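Local coordinates for ORF98 PTP-2 (Cydia pomonella granulosis virus, PDB 6I28), which is probably a dual-specificity protein phosphatase, removing phosphate from tyrosine and serine or threonine residues, perhaps of MAP kinases, at residues Gly40-Leu45 and Arg55-Pro60; Val108-Thr113 and Glu144-Leu149; Leu114-Ile119 and Glu128-Tyr133. All coordinates share one frame; numbering follows the deposited sequence. Where two conformers were deposited one is given.

In the fold
One contact lies on the central sheet; the other two share helix 110-123, across the chain's centre. Interaction 1 closes the end of helix 51-57 and the loop after it against strand 41-46; interactions 2 and 3 pack successive turns of helix 110-123 against helices 144-151 and 127-137. Their centres are about 10 Å apart, interaction 3 nested inside the sequence loop of interaction 2. Interaction 1 is centred about 22 and 23 Å from them, yet Leu45 bridges the gap: its CD1 meets CD2 of Leu114 at 4.1 Å and its O meets CD of Arg110 at 3.7 Å. A calcium ion lies about 3 Å from the Arg110 side chain, next to the probable phosphate-binding loop.

Interaction 1 of 3, residues Gly40-Leu45 and Arg55-Pro60; sequences GCVVSL and RALYLP
Val42 meets Leu57 and Leu59 mainly through one methyl group, CG2, and this small hydrophobic cluster ties a strand to its following helix. The context is a beta-alpha-beta unit: strand 41-46, helix 51-57 and strand 64-68, the two strands lying side by side and parallel in the central sheet of the phosphatase domain. Here apolar side chains pack the end of the helix and the following loop onto the strand.

The tight part is narrow. With CG1 of Val42 anti to its backbone N (chi1 178°), CG2 is the branch turned to the helix. Leu57, in the last turn of the helix, reaches toward Val42 tip to tip, whereas Leu59, in the loop beyond, crosses it at about a right angle and also brings its CD1 to within 4.1 Å of CB of Val42. All three side chains further touch His64, which extends the cluster across the sheet to the next strand.

The outer part is loose by contrast. Tyr58, between the two leucines in sequence, leaves helical geometry with positive phi (58°). Tyr58 and Arg55 are exposed and take no part in the contact. Pro60 is exposed too, and Gly40, at the start of the segment 40-45, loses only a little surface. The packed point is thus a triangle of methyl groups: CG2 of Val42 lies 3.8 Å from CD1 of Leu57 and 3.6 Å from CD1 of Leu59, and those two CD1 atoms are 4.3 Å apart.

Interaction 2 of 3, residues Val108-Thr113 and Glu144-Leu149; sequences VSRSAT and EHFVEL
Phe146 inserts its side chain from helix 144-151 against the first turn of helix 110-123, where Ser109, Arg110 and Thr113 receive it. Van der Waals packing carries the contact. Thr113 and Phe146 cross at about a right angle, OG1 of Thr113 sitting 3.2 Å from CB of Phe146, while CG2 of Thr113 is 3.9 Å from the same CB. At the far end of the ring, CG of Arg110 approaches CZ of Phe146 at 4.0 Å, a methylene-to-ring contact, oblique to the ring, that leaves the guanidinium group to other partners. Leu78 of helix 77-80 touches both Thr113 and Phe146, adding a third wall.

Hydrogen bonds fix the two hydroxyls that border the ring. OG of Ser109 lies at the edge of the Phe146 ring, in its plane, 3.4 Å from CD2. The hydroxyl is not left to the ring: it also bonds to Asp71 OD2 and Ser143 OG. Although Ser109 holds the N-cap position of the helix, its side chain makes no capping bond. Its carbonyl oxygen takes two donors, the backbone N of Thr113 and the hydroxyl OG1 of the same residue at 2.8 Å, the latter coming from 42° out of the carbonyl plane. With chi1 at -71°, OG1 of Thr113 is anti to its carbonyl carbon, which turns the hydroxyl back along the helix to Ser109 O.

The aromatic contribution is local to helix 144-151: NE2 of His145 stands 3.4 Å above one face of the Phe146 ring, offset toward its rim.

Arg110 NH1 is held by a salt bridge to Asp47 and by Cys69 O. The HCX5R motif of the phosphate-binding loop, or P-loop, that identifies the tyrosine phosphatase family runs from His103 to Arg110 and includes Cys104; as in relatives, Cys104 and Arg110 probably serve as nucleophile and phosphate-binding arginine.

Interaction 3 of 3, residues Leu114-Ile119 and Glu128-Tyr133; sequences LAIYYI and EQAFQY
Ala130 offers its lone methyl group to two isoleucines one turn apart, Ile116 and Ile119. In both, CG2 is anti to the backbone N, and each CG2 comes to 3.9 Å from CB of Ala130. The same CB rests 3.8 Å from the backbone O of Ile116. CA of Ile116 and CA of Ala130 are only 5.7 Å apart, a close approach that the small residue permits.

The other branches of the isoleucines fan outward. Ile116 lies side by side with Phe131, the two pointing the same way, and CD1 of Ile116 stands at the edge of the Phe131 ring, in its plane, 3.9 Å from CD1 of Phe131.

These residues join helices 110-123 and 127-137, consecutive helices of the phosphatase catalytic domain linked by a short turn. Their segment axes pass 8.9 Å apart with N-to-C directions at 123°, nearer antiparallel than parallel. Val134 of helix 127-137 touches both isoleucines, extending the apolar seam by a turn.

At the outer end Ile119, its CG1 anti to the carbonyl carbon (chi1 -69°), sends CD1 to the exposed Tyr133, meeting CD2 of that ring obliquely at 4.2 Å.

Interaction 1 of 3, residues Gly40-Leu45 and Arg55-Pro60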
ATOM      1  N   GLY A  40       0.688   4.110  13.166  1.00 20.54           N
ATOM      2  CA  GLY A  40      -0.311   3.448  13.979  1.00 20.63           C
ATOM      3  C   GLY A  40      -0.665   2.049  13.534  1.00 20.97           C
ATOM      4  O   GLY A  40      -1.219   1.262  14.322  1.00 26.23           O
ATOM      5  N   CYS A  41      -0.340   1.698  12.299  1.00 20.51           N
ATOM      6  CA  CYS A  41      -0.780   0.449  11.688  0.66 22.42           C
ATOM      7  C   CYS A  41       0.224   0.087  10.597  1.00 20.70           C
ATOM      8  O   CYS A  41       0.870   0.943  10.008  1.00 20.49           O
ATOM      9  CB  CYS A  41      -2.249   0.681  11.263  0.66 26.98           C
ATOM     10  SG  CYS A  41      -2.880  -0.099   9.906  0.66 28.79           S
ATOM     11  N   VAL A  42       0.383  -1.198  10.402  1.00 19.48           N
ATOM     12  CA  VAL A  42       1.331  -1.762   9.466  1.00 18.05           C
ATOM     13  C   VAL A  42       0.614  -2.800   8.617  1.00 17.62           C
ATOM     14  O   VAL A  42      -0.074  -3.667   9.142  1.00 17.34           O
ATOM     15  CB  VAL A  42       2.535  -2.377  10.190  1.00 17.45           C
ATOM     16  CG1 VAL A  42       3.435  -2.988   9.156  1.00 19.33           C
ATOM     17  CG2 VAL A  42       3.286  -1.360  11.025  1.00 18.19           C
ATOM     18  N   VAL A  43       0.776  -2.719   7.300  1.00 14.72           N
ATOM     19  CA  VAL A  43       0.306  -3.751   6.383  1.00 14.31           C
ATOM     20  C   VAL A  43       1.547  -4.392   5.762  1.00 16.17           C
ATOM     21  O   VAL A  43       2.270  -3.751   4.971  1.00 13.44           O
ATOM     22  CB  VAL A  43      -0.614  -3.187   5.278  1.00 13.62           C
ATOM     23  CG1 VAL A  43      -1.048  -4.242   4.293  1.00 16.43           C
ATOM     24  CG2 VAL A  43      -1.791  -2.505   5.918  1.00 13.60           C
ATOM     25  N   SER A  44       1.687  -5.659   5.944  1.00 15.91           N
ATOM     26  CA  SER A  44       2.841  -6.436   5.475  1.00 16.67           C
ATOM     27  C   SER A  44       2.380  -7.257   4.278  1.00 18.13           C
ATOM     28  O   SER A  44       1.571  -8.201   4.408  1.00 20.51           O
ATOM     29  CB  SER A  44       3.392  -7.349   6.579  1.00 17.78           C
ATOM     30  OG  SER A  44       3.909  -6.677   7.710  1.00 21.33           O
ATOM     31  N   LEU A  45       2.912  -6.946   3.111  1.00 18.84           N
ATOM     32  CA  LEU A  45       2.605  -7.641   1.866  1.00 20.28           C
ATOM     33  C   LEU A  45       3.876  -8.393   1.473  1.00 22.34           C
ATOM     34  O   LEU A  45       4.714  -7.912   0.697  1.00 23.32           O
ATOM     35  CB  LEU A  45       2.201  -6.664   0.831  1.00 19.47           C
ATOM     36  CG  LEU A  45       0.956  -5.845   1.123  1.00 21.57           C
ATOM     37  CD1 LEU A  45       0.741  -4.951  -0.103  1.00 21.68           C
ATOM     38  CD2 LEU A  45      -0.197  -6.655   1.466  1.00 24.55           C
ATOM     39  N   ARG A  55       5.872  -9.866  15.945  1.00 43.41           N
ATOM     40  CA  ARG A  55       6.363  -9.936  17.310  1.00 44.06           C
ATOM     41  C   ARG A  55       7.219  -8.722  17.646  1.00 41.03           C
ATOM     42  O   ARG A  55       7.078  -8.126  18.718  1.00 42.80           O
ATOM     43  CB  ARG A  55       7.159 -11.228  17.513  1.00 46.76           C
ATOM     44  CG  ARG A  55       7.472 -11.519  18.994  1.00 50.86           C
ATOM     45  CD  ARG A  55       7.890 -13.006  19.252  1.00 53.55           C
ATOM     46  NE  ARG A  55       7.091 -13.911  18.428  1.00 56.05           N
ATOM     47  CZ  ARG A  55       7.590 -14.817  17.600  1.00 57.20           C
ATOM     48  NH1 ARG A  55       8.896 -14.971  17.493  1.00 57.49           N
ATOM     49  NH2 ARG A  55       6.771 -15.575  16.889  1.00 57.54           N
ATOM     50  N   ALA A  56       8.095  -8.315  16.731  1.00 38.34           N
ATOM     51  CA  ALA A  56       9.025  -7.245  17.071  1.00 37.48           C
ATOM     52  C   ALA A  56       8.306  -5.915  17.156  1.00 36.71           C
ATOM     53  O   ALA A  56       8.613  -5.102  18.034  1.00 37.11           O
ATOM     54  CB  ALA A  56      10.157  -7.176  16.049  1.00 39.73           C
ATOM     55  N   LEU A  57       7.348  -5.670  16.248  1.00 34.57           N
ATOM     56  CA  LEU A  57       6.602  -4.412  16.306  1.00 32.80           C
ATOM     57  C   LEU A  57       5.617  -4.384  17.472  1.00 30.87           C
ATOM     58  O   LEU A  57       5.417  -3.341  18.106  1.00 30.89           O
ATOM     59  CB  LEU A  57       5.851  -4.196  15.012  1.00 31.14           C
ATOM     60  CG  LEU A  57       6.711  -4.060  13.751  1.00 31.80           C
ATOM     61  CD1 LEU A  57       5.830  -3.661  12.617  1.00 31.56           C
ATOM     62  CD2 LEU A  57       7.778  -3.018  13.962  1.00 32.74           C
ATOM     63  N   TYR A  58       4.984  -5.517  17.750  1.00 31.86           N
ATOM     64  CA  TYR A  58       4.122  -5.699  18.910  1.00 32.94           C
ATOM     65  C   TYR A  58       2.973  -4.697  18.935  1.00 30.62           C
ATOM     66  O   TYR A  58       2.656  -4.107  19.964  1.00 32.05           O
ATOM     67  CB  TYR A  58       4.896  -5.640  20.225  1.00 37.82           C
ATOM     68  CG  TYR A  58       4.306  -6.572  21.231  1.00 40.75           C
ATOM     69  CD1 TYR A  58       4.577  -7.928  21.185  1.00 42.85           C
ATOM     70  CD2 TYR A  58       3.453  -6.112  22.233  1.00 43.45           C
ATOM     71  CE1 TYR A  58       4.034  -8.786  22.101  1.00 44.34           C
ATOM     72  CE2 TYR A  58       2.911  -6.973  23.157  1.00 45.93           C
ATOM     73  CZ  TYR A  58       3.201  -8.304  23.089  1.00 46.70           C
ATOM     74  OH  TYR A  58       2.672  -9.165  24.033  1.00 50.41           O
ATOM     75  N   LEU A  59       2.312  -4.533  17.807  1.00 28.55           N
ATOM     76  CA  LEU A  59       1.252  -3.547  17.766  1.00 26.96           C
ATOM     77  C   LEU A  59       0.002  -4.149  18.351  1.00 27.65           C
ATOM     78  O   LEU A  59      -0.096  -5.376  18.460  1.00 27.68           O
ATOM     79  CB  LEU A  59       1.011  -3.071  16.339  1.00 28.11           C
ATOM     80  CG  LEU A  59       2.186  -2.368  15.674  1.00 32.35           C
ATOM     81  CD1 LEU A  59       2.062  -2.377  14.229  1.00 32.72           C
ATOM     82  CD2 LEU A  59       2.288  -0.925  16.154  1.00 33.60           C
ATOM     83  N   PRO A  60      -0.975  -3.326  18.731  1.00 28.32           N
ATOM     84  CA  PRO A  60      -2.196  -3.898  19.341  1.00 27.91           C
ATOM     85  C   PRO A  60      -2.908  -4.759  18.310  1.00 31.36           C
ATOM     86  O   PRO A  60      -2.750  -4.603  17.078  1.00 29.93           O
ATOM     87  CB  PRO A  60      -3.032  -2.681  19.713  1.00 28.31           C
ATOM     88  CG  PRO A  60      -1.946  -1.543  19.930  1.00 27.61           C
ATOM     89  CD  PRO A  60      -0.904  -1.851  18.844  1.00 28.72           C
TER

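Interaction 2 of 3, residues Val108-Thr113 and Glu144-Leu149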
ATOM      1  N   VAL A 108       8.896  -0.993  -3.659  1.00 30.64           N
ATOM      2  CA  VAL A 108       8.744  -0.364  -4.978  1.00 31.00           C
ATOM      3  C   VAL A 108       7.630  -0.978  -5.813  1.00 30.47           C
ATOM      4  O   VAL A 108       7.237  -0.357  -6.824  1.00 32.09           O
ATOM      5  CB  VAL A 108      10.067  -0.382  -5.772  1.00 33.97           C
ATOM      6  CG1 VAL A 108      11.190   0.448  -5.045  1.00 35.33           C
ATOM      7  CG2 VAL A 108      10.529  -1.817  -6.082  1.00 35.25           C
ATOM      8  N   SER A 109       7.109  -2.166  -5.493  1.00 28.41           N
ATOM      9  CA  SER A 109       6.113  -2.817  -6.345  1.00 26.71           C
ATOM     10  C   SER A 109       4.873  -3.273  -5.556  1.00 25.00           C
ATOM     11  O   SER A 109       3.823  -2.625  -5.642  1.00 23.63           O
ATOM     12  CB  SER A 109       6.768  -3.985  -7.082  1.00 29.72           C
ATOM     13  OG  SER A 109       5.844  -4.597  -7.975  1.00 29.40           O
ATOM     14  N   ARG A 110       4.971  -4.334  -4.746  1.00 22.64           N
ATOM     15  CA  ARG A 110       3.785  -4.789  -4.018  1.00 22.39           C
ATOM     16  C   ARG A 110       3.176  -3.667  -3.176  1.00 23.62           C
ATOM     17  O   ARG A 110       2.007  -3.308  -3.346  1.00 22.99           O
ATOM     18  CB  ARG A 110       4.125  -5.970  -3.101  1.00 24.60           C
ATOM     19  CG  ARG A 110       3.831  -7.345  -3.682  1.00 27.92           C
ATOM     20  CD  ARG A 110       4.360  -8.501  -2.894  1.00 29.09           C
ATOM     21  NE  ARG A 110       5.805  -8.465  -2.817  1.00 31.84           N
ATOM     22  CZ  ARG A 110       6.581  -9.432  -2.364  1.00 34.07           C
ATOM     23  NH1 ARG A 110       6.068 -10.580  -1.945  1.00 34.07           N
ATOM     24  NH2 ARG A 110       7.891  -9.246  -2.350  1.00 35.72           N
ATOM     25  N   SER A 111       3.956  -3.144  -2.207  1.00 21.32           N
ATOM     26  CA  SER A 111       3.453  -2.108  -1.290  1.00 19.12           C
ATOM     27  C   SER A 111       3.046  -0.861  -2.064  1.00 20.61           C
ATOM     28  O   SER A 111       1.978  -0.260  -1.798  1.00 20.02           O
ATOM     29  CB  SER A 111       4.521  -1.775  -0.241  1.00 19.75           C
ATOM     30  OG  SER A 111       5.748  -1.410  -0.881  1.00 18.31           O
ATOM     31  N   ALA A 112       3.855  -0.493  -3.075  1.00 20.58           N
ATOM     32  CA  ALA A 112       3.541   0.695  -3.866  1.00 22.57           C
ATOM     33  C   ALA A 112       2.216   0.544  -4.612  1.00 22.44           C
ATOM     34  O   ALA A 112       1.461   1.512  -4.759  1.00 20.52           O
ATOM     35  CB  ALA A 112       4.655   0.985  -4.861  1.00 23.31           C
ATOM     36  N   THR A 113       1.913  -0.670  -5.074  1.00 19.87           N
ATOM     37  CA  THR A 113       0.655  -0.938  -5.753  1.00 20.02           C
ATOM     38  C   THR A 113      -0.541  -0.647  -4.859  1.00 17.40           C
ATOM     39  O   THR A 113      -1.502   0.014  -5.258  1.00 18.30           O
ATOM     40  CB  THR A 113       0.669  -2.371  -6.265  1.00 20.07           C
ATOM     41  OG1 THR A 113       1.594  -2.467  -7.377  1.00 20.70           O
ATOM     42  CG2 THR A 113      -0.717  -2.844  -6.798  1.00 21.43           C
ATOM     43  N   GLU A 144       4.570  -4.974 -14.190  1.00 43.76           N
ATOM     44  CA  GLU A 144       3.595  -4.742 -15.251  1.00 47.62           C
ATOM     45  C   GLU A 144       2.216  -5.288 -14.889  1.00 41.38           C
ATOM     46  O   GLU A 144       1.196  -4.639 -15.158  1.00 41.09           O
ATOM     47  CB  GLU A 144       4.067  -5.364 -16.569  1.00 59.92           C
ATOM     48  CG  GLU A 144       4.860  -4.414 -17.429  1.00 71.88           C
ATOM     49  CD  GLU A 144       5.187  -4.992 -18.805  1.00 82.05           C
ATOM     50  OE1 GLU A 144       6.360  -4.873 -19.229  1.00 87.12           O
ATOM     51  OE2 GLU A 144       4.271  -5.555 -19.457  1.00 85.27           O
ATOM     52  N   HIS A 145       2.151  -6.486 -14.298  1.00 38.41           N
ATOM     53  CA  HIS A 145       0.825  -7.040 -14.015  1.00 37.14           C
ATOM     54  C   HIS A 145       0.103  -6.268 -12.913  1.00 34.24           C
ATOM     55  O   HIS A 145      -1.137  -6.245 -12.879  1.00 34.19           O
ATOM     56  CB  HIS A 145       0.902  -8.533 -13.671  1.00 39.57           C
ATOM     57  CG  HIS A 145       1.526  -8.836 -12.348  1.00 41.72           C
ATOM     58  ND1 HIS A 145       2.893  -8.774 -12.137  1.00 43.04           N
ATOM     59  CD2 HIS A 145       0.984  -9.254 -11.181  1.00 42.04           C
ATOM     60  CE1 HIS A 145       3.161  -9.119 -10.890  1.00 43.29           C
ATOM     61  NE2 HIS A 145       2.018  -9.396 -10.283  1.00 43.62           N
ATOM     62  N   PHE A 146       0.837  -5.632 -12.002  1.00 32.14           N
ATOM     63  CA  PHE A 146       0.168  -4.751 -11.038  1.00 30.51           C
ATOM     64  C   PHE A 146      -0.336  -3.479 -11.724  1.00 30.91           C
ATOM     65  O   PHE A 146      -1.375  -2.936 -11.342  1.00 29.97           O
ATOM     66  CB  PHE A 146       1.074  -4.370  -9.872  1.00 29.25           C
ATOM     67  CG  PHE A 146       1.379  -5.496  -8.953  1.00 28.83           C
ATOM     68  CD1 PHE A 146       0.408  -6.422  -8.602  1.00 27.86           C
ATOM     69  CD2 PHE A 146       2.622  -5.608  -8.383  1.00 29.05           C
ATOM     70  CE1 PHE A 146       0.742  -7.484  -7.785  1.00 28.67           C
ATOM     71  CE2 PHE A 146       2.927  -6.666  -7.516  1.00 29.91           C
ATOM     72  CZ  PHE A 146       1.964  -7.578  -7.208  1.00 28.24           C
ATOM     73  N   VAL A 147       0.418  -2.964 -12.711  1.00 31.43           N
ATOM     74  CA  VAL A 147      -0.053  -1.808 -13.485  1.00 32.95           C
ATOM     75  C   VAL A 147      -1.353  -2.136 -14.201  1.00 35.10           C
ATOM     76  O   VAL A 147      -2.300  -1.339 -14.188  1.00 33.85           O
ATOM     77  CB  VAL A 147       1.037  -1.351 -14.471  1.00 34.06           C
ATOM     78  CG1 VAL A 147       0.464  -0.284 -15.422  1.00 33.43           C
ATOM     79  CG2 VAL A 147       2.265  -0.828 -13.748  1.00 34.99           C
ATOM     80  N   GLU A 148      -1.442  -3.316 -14.814  1.00 38.24           N
ATOM     81  CA  GLU A 148      -2.696  -3.670 -15.472  1.00 42.59           C
ATOM     82  C   GLU A 148      -3.812  -3.898 -14.445  1.00 36.94           C
ATOM     83  O   GLU A 148      -4.967  -3.559 -14.697  1.00 34.84           O
ATOM     84  CB  GLU A 148      -2.503  -4.899 -16.361  1.00 55.86           C
ATOM     85  CG  GLU A 148      -1.629  -4.650 -17.589  1.00 66.28           C
ATOM     86  CD  GLU A 148      -2.101  -3.472 -18.477  1.00 75.27           C
ATOM     87  OE1 GLU A 148      -3.309  -3.422 -18.841  1.00 78.08           O
ATOM     88  OE2 GLU A 148      -1.252  -2.599 -18.806  1.00 76.26           O
ATOM     89  N   LEU A 149      -3.488  -4.441 -13.276  1.00 32.96           N
ATOM     90  CA  LEU A 149      -4.498  -4.626 -12.232  1.00 29.96           C
ATOM     91  C   LEU A 149      -5.161  -3.307 -11.875  1.00 27.01           C
ATOM     92  O   LEU A 149      -6.395  -3.218 -11.814  1.00 27.47           O
ATOM     93  CB  LEU A 149      -3.868  -5.251 -10.995  1.00 31.09           C
ATOM     94  CG  LEU A 149      -4.656  -5.271  -9.698  1.00 31.09           C
ATOM     95  CD1 LEU A 149      -5.775  -6.209  -9.786  1.00 29.58           C
ATOM     96  CD2 LEU A 149      -3.766  -5.709  -8.537  1.00 32.96           C
TER

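Interaction 3 of 3, residues Leu114-Ile119 and Glu128-Tyr133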
ATOM      1  N   LEU A 114      -0.515  -1.122  -3.608  1.00 17.25           N
ATOM      2  CA  LEU A 114      -1.629  -0.814  -2.716  1.00 18.88           C
ATOM      3  C   LEU A 114      -1.734   0.666  -2.382  1.00 18.38           C
ATOM      4  O   LEU A 114      -2.860   1.191  -2.280  1.00 18.90           O
ATOM      5  CB  LEU A 114      -1.535  -1.641  -1.433  1.00 16.45           C
ATOM      6  CG  LEU A 114      -2.606  -1.474  -0.346  1.00 16.89           C
ATOM      7  CD1 LEU A 114      -3.977  -1.740  -0.915  1.00 16.17           C
ATOM      8  CD2 LEU A 114      -2.312  -2.375   0.865  1.00 16.25           C
ATOM      9  N   ALA A 115      -0.602   1.335  -2.142  1.00 18.32           N
ATOM     10  CA  ALA A 115      -0.630   2.770  -1.866  1.00 18.57           C
ATOM     11  C   ALA A 115      -1.232   3.535  -3.032  1.00 19.17           C
ATOM     12  O   ALA A 115      -2.110   4.398  -2.835  1.00 19.34           O
ATOM     13  CB  ALA A 115       0.770   3.255  -1.550  1.00 18.24           C
ATOM     14  N   ILE A 116      -0.834   3.189  -4.254  1.00 19.18           N
ATOM     15  CA  ILE A 116      -1.319   3.889  -5.437  1.00 19.93           C
ATOM     16  C   ILE A 116      -2.812   3.669  -5.560  1.00 20.88           C
ATOM     17  O   ILE A 116      -3.562   4.593  -5.861  1.00 20.96           O
ATOM     18  CB  ILE A 116      -0.553   3.425  -6.693  1.00 20.88           C
ATOM     19  CG1 ILE A 116       0.903   3.920  -6.701  1.00 22.62           C
ATOM     20  CG2 ILE A 116      -1.280   3.870  -8.005  1.00 22.89           C
ATOM     21  CD1 ILE A 116       1.776   3.467  -7.898  1.00 24.30           C
ATOM     22  N   TYR A 117      -3.272   2.451  -5.286  1.00 17.90           N
ATOM     23  CA  TYR A 117      -4.688   2.146  -5.425  1.00 19.83           C
ATOM     24  C   TYR A 117      -5.510   2.884  -4.372  1.00 19.62           C
ATOM     25  O   TYR A 117      -6.584   3.436  -4.676  1.00 17.94           O
ATOM     26  CB  TYR A 117      -4.923   0.647  -5.264  1.00 21.65           C
ATOM     27  CG  TYR A 117      -6.406   0.279  -5.358  1.00 19.47           C
ATOM     28  CD1 TYR A 117      -7.145   0.561  -6.449  1.00 18.96           C
ATOM     29  CD2 TYR A 117      -7.039  -0.349  -4.312  1.00 18.03           C
ATOM     30  CE1 TYR A 117      -8.510   0.218  -6.550  1.00 17.73           C
ATOM     31  CE2 TYR A 117      -8.381  -0.704  -4.347  1.00 17.75           C
ATOM     32  CZ  TYR A 117      -9.131  -0.417  -5.459  1.00 17.85           C
ATOM     33  OH  TYR A 117     -10.473  -0.750  -5.545  1.00 16.44           O
ATOM     34  N   TYR A 118      -5.030   2.906  -3.123  1.00 15.80           N
ATOM     35  CA  TYR A 118      -5.680   3.723  -2.132  1.00 18.98           C
ATOM     36  C   TYR A 118      -5.825   5.161  -2.552  1.00 17.90           C
ATOM     37  O   TYR A 118      -6.899   5.736  -2.378  1.00 18.13           O
ATOM     38  CB  TYR A 118      -4.972   3.618  -0.780  1.00 20.34           C
ATOM     39  CG  TYR A 118      -5.690   4.352   0.295  1.00 21.41           C
ATOM     40  CD1 TYR A 118      -6.766   3.744   0.926  1.00 19.46           C
ATOM     41  CD2 TYR A 118      -5.380   5.671   0.658  1.00 23.92           C
ATOM     42  CE1 TYR A 118      -7.475   4.372   1.880  1.00 22.82           C
ATOM     43  CE2 TYR A 118      -6.110   6.306   1.693  1.00 24.20           C
ATOM     44  CZ  TYR A 118      -7.177   5.645   2.267  1.00 23.78           C
ATOM     45  OH  TYR A 118      -7.965   6.199   3.255  1.00 26.35           O
ATOM     46  N   ILE A 119      -4.801   5.747  -3.210  1.00 18.13           N
ATOM     47  CA  ILE A 119      -4.904   7.136  -3.644  1.00 21.21           C
ATOM     48  C   ILE A 119      -5.819   7.290  -4.859  1.00 20.53           C
ATOM     49  O   ILE A 119      -6.599   8.242  -4.929  1.00 18.40           O
ATOM     50  CB  ILE A 119      -3.457   7.643  -3.891  1.00 22.29           C
ATOM     51  CG1 ILE A 119      -2.709   7.765  -2.535  1.00 22.60           C
ATOM     52  CG2 ILE A 119      -3.430   8.969  -4.673  1.00 24.93           C
ATOM     53  CD1 ILE A 119      -1.293   8.222  -2.658  1.00 26.13           C
ATOM     54  N   GLU A 128      -2.120   6.754 -13.797  1.00 37.95           N
ATOM     55  CA  GLU A 128      -0.951   7.576 -14.114  1.00 39.77           C
ATOM     56  C   GLU A 128      -0.875   8.791 -13.192  1.00 37.14           C
ATOM     57  O   GLU A 128       0.202   9.156 -12.737  1.00 36.26           O
ATOM     58  CB  GLU A 128      -0.982   8.007 -15.580  1.00 47.46           C
ATOM     59  CG  GLU A 128      -0.092   7.122 -16.498  1.00 54.87           C
ATOM     60  CD  GLU A 128       1.392   7.223 -16.163  1.00 60.52           C
ATOM     61  OE1 GLU A 128       1.880   8.375 -16.006  1.00 62.55           O
ATOM     62  OE2 GLU A 128       2.063   6.155 -16.046  1.00 63.88           O
ATOM     63  N   GLN A 129      -2.011   9.414 -12.878  1.00 37.59           N
ATOM     64  CA  GLN A 129      -1.996  10.539 -11.946  1.00 37.53           C
ATOM     65  C   GLN A 129      -1.576  10.098 -10.541  1.00 35.40           C
ATOM     66  O   GLN A 129      -0.769  10.761  -9.878  1.00 35.40           O
ATOM     67  CB  GLN A 129      -3.367  11.200 -11.886  1.00 38.91           C
ATOM     68  CG  GLN A 129      -3.317  12.588 -11.301  1.00 40.84           C
ATOM     69  CD  GLN A 129      -4.657  13.274 -11.340  1.00 41.99           C
ATOM     70  OE1 GLN A 129      -5.486  13.003 -12.207  1.00 43.26           O
ATOM     71  NE2 GLN A 129      -4.891  14.154 -10.377  1.00 42.63           N
ATOM     72  N   ALA A 130      -2.158   9.010 -10.033  1.00 33.17           N
ATOM     73  CA  ALA A 130      -1.746   8.572  -8.724  1.00 31.83           C
ATOM     74  C   ALA A 130      -0.303   8.099  -8.713  1.00 30.51           C
ATOM     75  O   ALA A 130       0.397   8.274  -7.708  1.00 31.49           O
ATOM     76  CB  ALA A 130      -2.673   7.461  -8.229  1.00 30.98           C
ATOM     77  N   PHE A 131       0.142   7.426  -9.777  1.00 27.98           N
ATOM     78  CA  PHE A 131       1.498   6.918  -9.799  1.00 28.89           C
ATOM     79  C   PHE A 131       2.476   8.083  -9.733  1.00 30.03           C
ATOM     80  O   PHE A 131       3.424   8.075  -8.956  1.00 28.94           O
ATOM     81  CB  PHE A 131       1.725   6.059 -11.041  1.00 29.71           C
ATOM     82  CG  PHE A 131       3.180   5.856 -11.368  1.00 31.09           C
ATOM     83  CD1 PHE A 131       3.977   4.968 -10.690  1.00 31.99           C
ATOM     84  CD2 PHE A 131       3.749   6.581 -12.393  1.00 33.09           C
ATOM     85  CE1 PHE A 131       5.323   4.819 -11.022  1.00 33.01           C
ATOM     86  CE2 PHE A 131       5.095   6.442 -12.718  1.00 34.24           C
ATOM     87  CZ  PHE A 131       5.879   5.586 -12.047  1.00 34.62           C
ATOM     88  N   GLN A 132       2.276   9.103 -10.571  1.00 32.61           N
ATOM     89  CA  GLN A 132       3.186  10.240 -10.506  1.00 37.91           C
ATOM     90  C   GLN A 132       3.201  10.896  -9.129  1.00 37.75           C
ATOM     91  O   GLN A 132       4.275  11.275  -8.647  1.00 38.81           O
ATOM     92  CB  GLN A 132       2.851  11.265 -11.601  1.00 42.87           C
ATOM     93  CG  GLN A 132       2.939  10.695 -13.035  1.00 48.11           C
ATOM     94  CD  GLN A 132       4.392  10.492 -13.542  1.00 51.64           C
ATOM     95  OE1 GLN A 132       4.645   9.675 -14.431  1.00 53.42           O
ATOM     96  NE2 GLN A 132       5.333  11.214 -12.953  1.00 52.84           N
ATOM     97  N   TYR A 133       2.048  11.038  -8.471  1.00 37.48           N
ATOM     98  CA  TYR A 133       2.058  11.621  -7.129  1.00 37.74           C
ATOM     99  C   TYR A 133       2.950  10.798  -6.197  1.00 33.61           C
ATOM    100  O   TYR A 133       3.838  11.335  -5.514  1.00 34.63           O
ATOM    101  CB  TYR A 133       0.635  11.745  -6.553  1.00 42.19           C
ATOM    102  CG  TYR A 133       0.650  12.412  -5.182  1.00 46.43           C
ATOM    103  CD1 TYR A 133       0.595  13.803  -5.049  1.00 48.70           C
ATOM    104  CD2 TYR A 133       0.775  11.647  -4.013  1.00 49.67           C
ATOM    105  CE1 TYR A 133       0.647  14.419  -3.802  1.00 51.51           C
ATOM    106  CE2 TYR A 133       0.831  12.251  -2.752  1.00 52.19           C
ATOM    107  CZ  TYR A 133       0.762  13.635  -2.653  1.00 54.12           C
ATOM    108  OH  TYR A 133       0.824  14.230  -1.393  1.00 57.09           O
TER